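Local coordinates for acyl-CoA dehydrogenase (Mycobacterium thermoresistibile, PDB 3PFD), which probably oxidises acyl-CoA thioesters to 2,3-dehydroacyl-CoA, using a flavin cofactor that is bound here as reduced flavin adenine dinucleotide, at residues Ala49-Glu54 with Ser98-Val103; Gly173-Trp178 with Gly219-Glu224. All coordinates share one frame; numbering follows the deposited sequence.

Contact 1: residues Ala49-Glu54 with Ser98-Val103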
# COMPACT_ATOMS: atom_id res chain seq x y z
N ALA C 49 33.02 6.03 -3.41
CA ALA C 49 32.38 7.34 -3.32
C ALA C 49 33.18 8.35 -4.14
O ALA C 49 33.68 9.33 -3.63
CB ALA C 49 32.27 7.80 -1.86
N ARG C 50 33.33 8.09 -5.43
CA ARG C 50 34.22 8.89 -6.26
C ARG C 50 33.49 9.28 -7.54
O ARG C 50 32.65 8.51 -8.03
CB ARG C 50 35.53 8.12 -6.56
CG ARG C 50 35.42 6.81 -7.33
CD ARG C 50 35.84 6.96 -8.78
NE ARG C 50 36.13 5.70 -9.46
CZ ARG C 50 35.99 5.51 -10.77
NH1 ARG C 50 36.27 4.33 -11.32
NH2 ARG C 50 35.55 6.50 -11.55
N PHE C 51 33.82 10.46 -8.06
CA PHE C 51 33.17 10.94 -9.28
C PHE C 51 33.17 9.92 -10.43
O PHE C 51 34.20 9.32 -10.71
CB PHE C 51 33.81 12.24 -9.76
CG PHE C 51 33.02 12.92 -10.84
CD1 PHE C 51 33.41 12.85 -12.17
CD2 PHE C 51 31.83 13.59 -10.53
CE1 PHE C 51 32.64 13.45 -13.16
CE2 PHE C 51 31.07 14.22 -11.52
CZ PHE C 51 31.47 14.14 -12.83
N PRO C 52 32.01 9.73 -11.11
CA PRO C 52 32.03 8.86 -12.30
C PRO C 52 32.76 9.48 -13.52
O PRO C 52 32.10 9.84 -14.51
CB PRO C 52 30.55 8.61 -12.59
CG PRO C 52 29.82 9.82 -12.02
CD PRO C 52 30.69 10.32 -10.85
N GLU C 53 34.10 9.57 -13.45
CA GLU C 53 34.92 10.20 -14.52
C GLU C 53 34.82 9.51 -15.85
O GLU C 53 34.79 10.16 -16.89
CB GLU C 53 36.41 10.25 -14.13
CG GLU C 53 36.95 11.64 -13.81
CD GLU C 53 36.76 12.67 -14.93
OE1 GLU C 53 37.29 12.50 -16.05
OE2 GLU C 53 36.10 13.69 -14.66
N GLU C 54 34.81 8.18 -15.82
CA GLU C 54 34.66 7.39 -17.05
C GLU C 54 33.32 7.65 -17.75
O GLU C 54 33.28 7.84 -18.98
CB GLU C 54 34.80 5.91 -16.74
CG GLU C 54 36.10 5.52 -16.09
CD GLU C 54 36.05 5.51 -14.57
OE1 GLU C 54 35.08 6.02 -13.97
OE2 GLU C 54 37.01 5.00 -13.96
N SER C 98 24.02 9.53 -14.07
CA SER C 98 22.82 10.16 -14.63
C SER C 98 22.69 11.63 -14.23
O SER C 98 22.06 12.43 -14.93
CB SER C 98 21.52 9.38 -14.28
OG SER C 98 21.11 9.63 -12.94
N LEU C 99 23.30 12.00 -13.10
CA LEU C 99 23.23 13.37 -12.62
C LEU C 99 24.10 14.34 -13.44
O LEU C 99 23.98 15.56 -13.29
CB LEU C 99 23.56 13.43 -11.12
CG LEU C 99 22.46 12.88 -10.19
CD1 LEU C 99 23.01 12.61 -8.79
CD2 LEU C 99 21.32 13.88 -10.10
N ILE C 100 24.97 13.82 -14.30
CA ILE C 100 25.73 14.68 -15.23
C ILE C 100 24.75 15.33 -16.21
O ILE C 100 24.60 16.58 -16.21
CB ILE C 100 26.86 13.88 -15.96
CG1 ILE C 100 27.89 13.36 -14.95
CG2 ILE C 100 27.52 14.72 -17.08
CD1 ILE C 100 28.71 12.17 -15.49
N PRO C 101 24.03 14.51 -17.01
CA PRO C 101 23.04 15.20 -17.85
C PRO C 101 21.88 15.83 -17.07
O PRO C 101 21.37 16.86 -17.50
CB PRO C 101 22.53 14.10 -18.79
CG PRO C 101 22.76 12.79 -18.00
CD PRO C 101 24.09 13.07 -17.30
N ALA C 102 21.47 15.24 -15.94
CA ALA C 102 20.28 15.75 -15.21
C ALA C 102 20.59 17.10 -14.58
O ALA C 102 19.74 18.00 -14.61
CB ALA C 102 19.81 14.76 -14.14
N VAL C 103 21.79 17.22 -14.01
CA VAL C 103 22.21 18.51 -13.41
C VAL C 103 22.74 19.51 -14.42
O VAL C 103 22.59 20.74 -14.22
CB VAL C 103 23.05 18.33 -12.11
CG1 VAL C 103 23.49 19.68 -11.50
CG2 VAL C 103 22.21 17.56 -11.09

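Contact 2: residues Gly173-Trp178 with Gly219-Glu224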
# COMPACT_ATOMS: atom_id res chain seq x y z
N GLY C 173 29.09 19.91 -7.20
CA GLY C 173 29.96 20.92 -6.60
C GLY C 173 31.41 20.48 -6.71
O GLY C 173 31.73 19.31 -6.48
N GLY C 174 32.29 21.38 -7.14
CA GLY C 174 33.72 21.06 -7.29
C GLY C 174 34.10 20.45 -8.63
O GLY C 174 35.29 20.36 -8.97
N LYS C 175 33.11 19.99 -9.39
CA LYS C 175 33.35 19.47 -10.73
C LYS C 175 32.82 20.46 -11.77
O LYS C 175 33.30 20.50 -12.91
CB LYS C 175 32.71 18.09 -10.92
CG LYS C 175 33.34 16.94 -10.09
CD LYS C 175 34.77 16.62 -10.52
CE LYS C 175 35.55 15.98 -9.38
NZ LYS C 175 36.97 15.73 -9.75
N SER C 176 31.81 21.25 -11.37
CA SER C 176 31.18 22.22 -12.26
C SER C 176 32.04 23.46 -12.51
O SER C 176 32.83 23.88 -11.65
CB SER C 176 29.78 22.61 -11.74
OG SER C 176 28.85 21.56 -11.97
N THR C 177 31.85 24.03 -13.70
CA THR C 177 32.46 25.27 -14.14
C THR C 177 31.51 26.45 -13.89
O THR C 177 31.95 27.51 -13.41
CB THR C 177 32.85 25.18 -15.64
OG1 THR C 177 33.84 24.16 -15.82
CG2 THR C 177 33.40 26.51 -16.16
N TRP C 178 30.22 26.25 -14.17
CA TRP C 178 29.20 27.29 -14.07
C TRP C 178 28.14 26.91 -13.05
O TRP C 178 27.73 25.75 -12.96
CB TRP C 178 28.51 27.49 -15.41
CG TRP C 178 29.31 28.30 -16.42
CD1 TRP C 178 29.90 27.85 -17.56
CD2 TRP C 178 29.54 29.71 -16.37
NE1 TRP C 178 30.50 28.89 -18.23
CE2 TRP C 178 30.29 30.05 -17.52
CE3 TRP C 178 29.20 30.72 -15.47
CZ2 TRP C 178 30.72 31.36 -17.78
CZ3 TRP C 178 29.62 32.02 -15.73
CH2 TRP C 178 30.37 32.33 -16.88
N GLY C 219 28.90 8.49 -5.38
CA GLY C 219 29.89 9.14 -6.24
C GLY C 219 29.58 10.55 -6.71
O GLY C 219 30.46 11.23 -7.20
N SER C 220 28.33 10.99 -6.59
CA SER C 220 27.97 12.35 -6.97
C SER C 220 28.43 13.28 -5.86
O SER C 220 27.96 13.15 -4.71
CB SER C 220 26.45 12.49 -7.19
OG SER C 220 26.11 13.85 -7.36
N PRO C 221 29.36 14.20 -6.19
CA PRO C 221 29.80 15.14 -5.14
C PRO C 221 28.64 16.06 -4.72
O PRO C 221 27.95 16.64 -5.58
CB PRO C 221 30.92 15.97 -5.81
CG PRO C 221 31.10 15.39 -7.22
CD PRO C 221 29.91 14.51 -7.52
N THR C 222 28.43 16.16 -3.42
CA THR C 222 27.35 16.95 -2.83
C THR C 222 28.01 17.87 -1.80
O THR C 222 28.37 17.42 -0.69
CB THR C 222 26.28 16.04 -2.17
OG1 THR C 222 25.92 14.98 -3.07
CG2 THR C 222 25.02 16.84 -1.79
N THR C 223 28.18 19.14 -2.18
CA THR C 223 29.06 20.05 -1.45
C THR C 223 28.40 21.33 -0.93
O THR C 223 27.39 21.78 -1.46
CB THR C 223 30.29 20.49 -2.30
OG1 THR C 223 29.89 21.41 -3.33
CG2 THR C 223 30.97 19.28 -2.94
N GLU C 224 29.00 21.89 0.11
CA GLU C 224 28.76 23.27 0.47
C GLU C 224 29.48 24.20 -0.53
O GLU C 224 30.41 23.78 -1.22
CB GLU C 224 29.20 23.53 1.91
CG GLU C 224 28.38 22.82 2.99
CD GLU C 224 28.99 22.91 4.40
OE1 GLU C 224 30.04 23.59 4.60
OE2 GLU C 224 28.41 22.31 5.33

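Contact 1: residues Ala49-Glu54 with Ser98-Val103
Ile100 reaches out from its helix with its CG1-CD1 branch and lays it against Phe51 and Pro52. Its CG1 lies 4.2 Å from Phe51 CZ, meeting the ring obliquely, while its CD1 stops 4.3 Å from Pro52 CG and equally near the carbonyl oxygen of Pro52. The contact is small, its side-chain part is apolar, and it is set by how the two side chains are extended. In Ile100 the chain runs on nearly straight to CD1 (chi2 159°), which carries the methyl across to the proline; in Phe51 CG stands opposite the backbone N (chi1 -169°), and the ring swings toward the helix with CZ leading. Pro52 CD lies over one face of that ring, 3.4 Å above its plane and offset toward the rim. Both segments belong to the mainly helical N-terminal domain of the acyl-CoA dehydrogenase fold. The helix 24-47 ends in a Schellman motif with Ala49 at C-prime; the chain then turns through Pro52, the centre of an inverse gamma turn and the N-cap residue of helix 53-61. Helix 95-114 is kinked at Ile100 and Pro101, whose backbone nitrogens have no bond to the preceding turn. Leu56 and Leu59 of helix 53-61 also touch Ile100. Away from the apolar patch, Arg50 grips Glu54 end-on: NH2 bonds to OE1 almost straight and in the guanidinium plane, NH1 to OE2 from a tilt, both on the syn sides of the carboxylate. Arg50 NH2 also donates to Phe51 O at 3.2 Å, and Glu53 N reaches that oxygen at 2.8 Å from the opposite face of the carbonyl plane. Glu44 forms a second salt bridge to Arg50 NH1.

Contact 2: residues Gly173-Trp178 with Gly219-Glu224
Gly173, in an irregular loop, comes closest to the beginning of strand 222-233 at Thr223, where the CA atoms are 5.3 Å apart, and the two backbones meet there without pairing as strands. Thr223 directs both branches at the glycine: OG1 lies 3.3 Å from Gly173 CA, and the methyl CG2 sits 3.6 Å from Gly173 O. The hydroxyl stands between the backbone N and the carbonyl carbon (chi1 73°), which puts CG2 beside the backbone N and sets the two branches side by side over one side of Gly173, the hydroxyl by CA and the methyl by the carbonyl. Gly173 has no side chain, and OG1 packs directly on its CA. Thr223 OG1 also makes a weak hydrogen bond to Glu224 O, at 3.2 Å. Pro221, two residues earlier, comes to the same Gly173 oxygen with its ring: CB is 3.5 Å away and CG somewhat farther. These segments lie in the beta-rich middle domain of the acyl-CoA dehydrogenase fold, where residues 173-178 lead from strand 160-171 of one sheet to strand 178-184 of the other, and residues 219-224 enter the strand that pairs with 160-171. Thr222, whose CB points away from the loop, touches the bound reduced flavin dinucleotide. Just before the strand, Pro221 bonds through its backbone to Asn172, the neighbour of Gly173. Farther along the loop, Lys175 lays its aliphatic part across the proline at about a right angle, CG to Pro221 CG at 4.0 Å. A bend at its chi2 (-67°) turns the rest of the chain away, and the amino end leaves the proline behind. From strand 206-211, Val208 and Lys211 touch Thr223, and Lys211 also touches Pro221.

In the fold
From the N terminus, the chain leaves helix 24-47, turns through residues 49-54 and returns in helix 95-114, where contact 1 closes a loop of 43 intervening residues, 22 of them helical. Contact 2 opens later, in the middle domain, and spans 40 residues rich in strand; the two loops follow in series, neither nested nor crossed. Their centres are 10 Å apart and they touch where the helical N-terminal part meets the beta-rich middle part: Phe51 CD2 packs 3.7 Å from both Pro221 CD and Lys175 CG, and Leu99 CD1 lies 3.6 Å from Ser220 OG. The turn before helix 53-61 is thereby joined to middle-domain loops, with Thr222 touching the bound flavin.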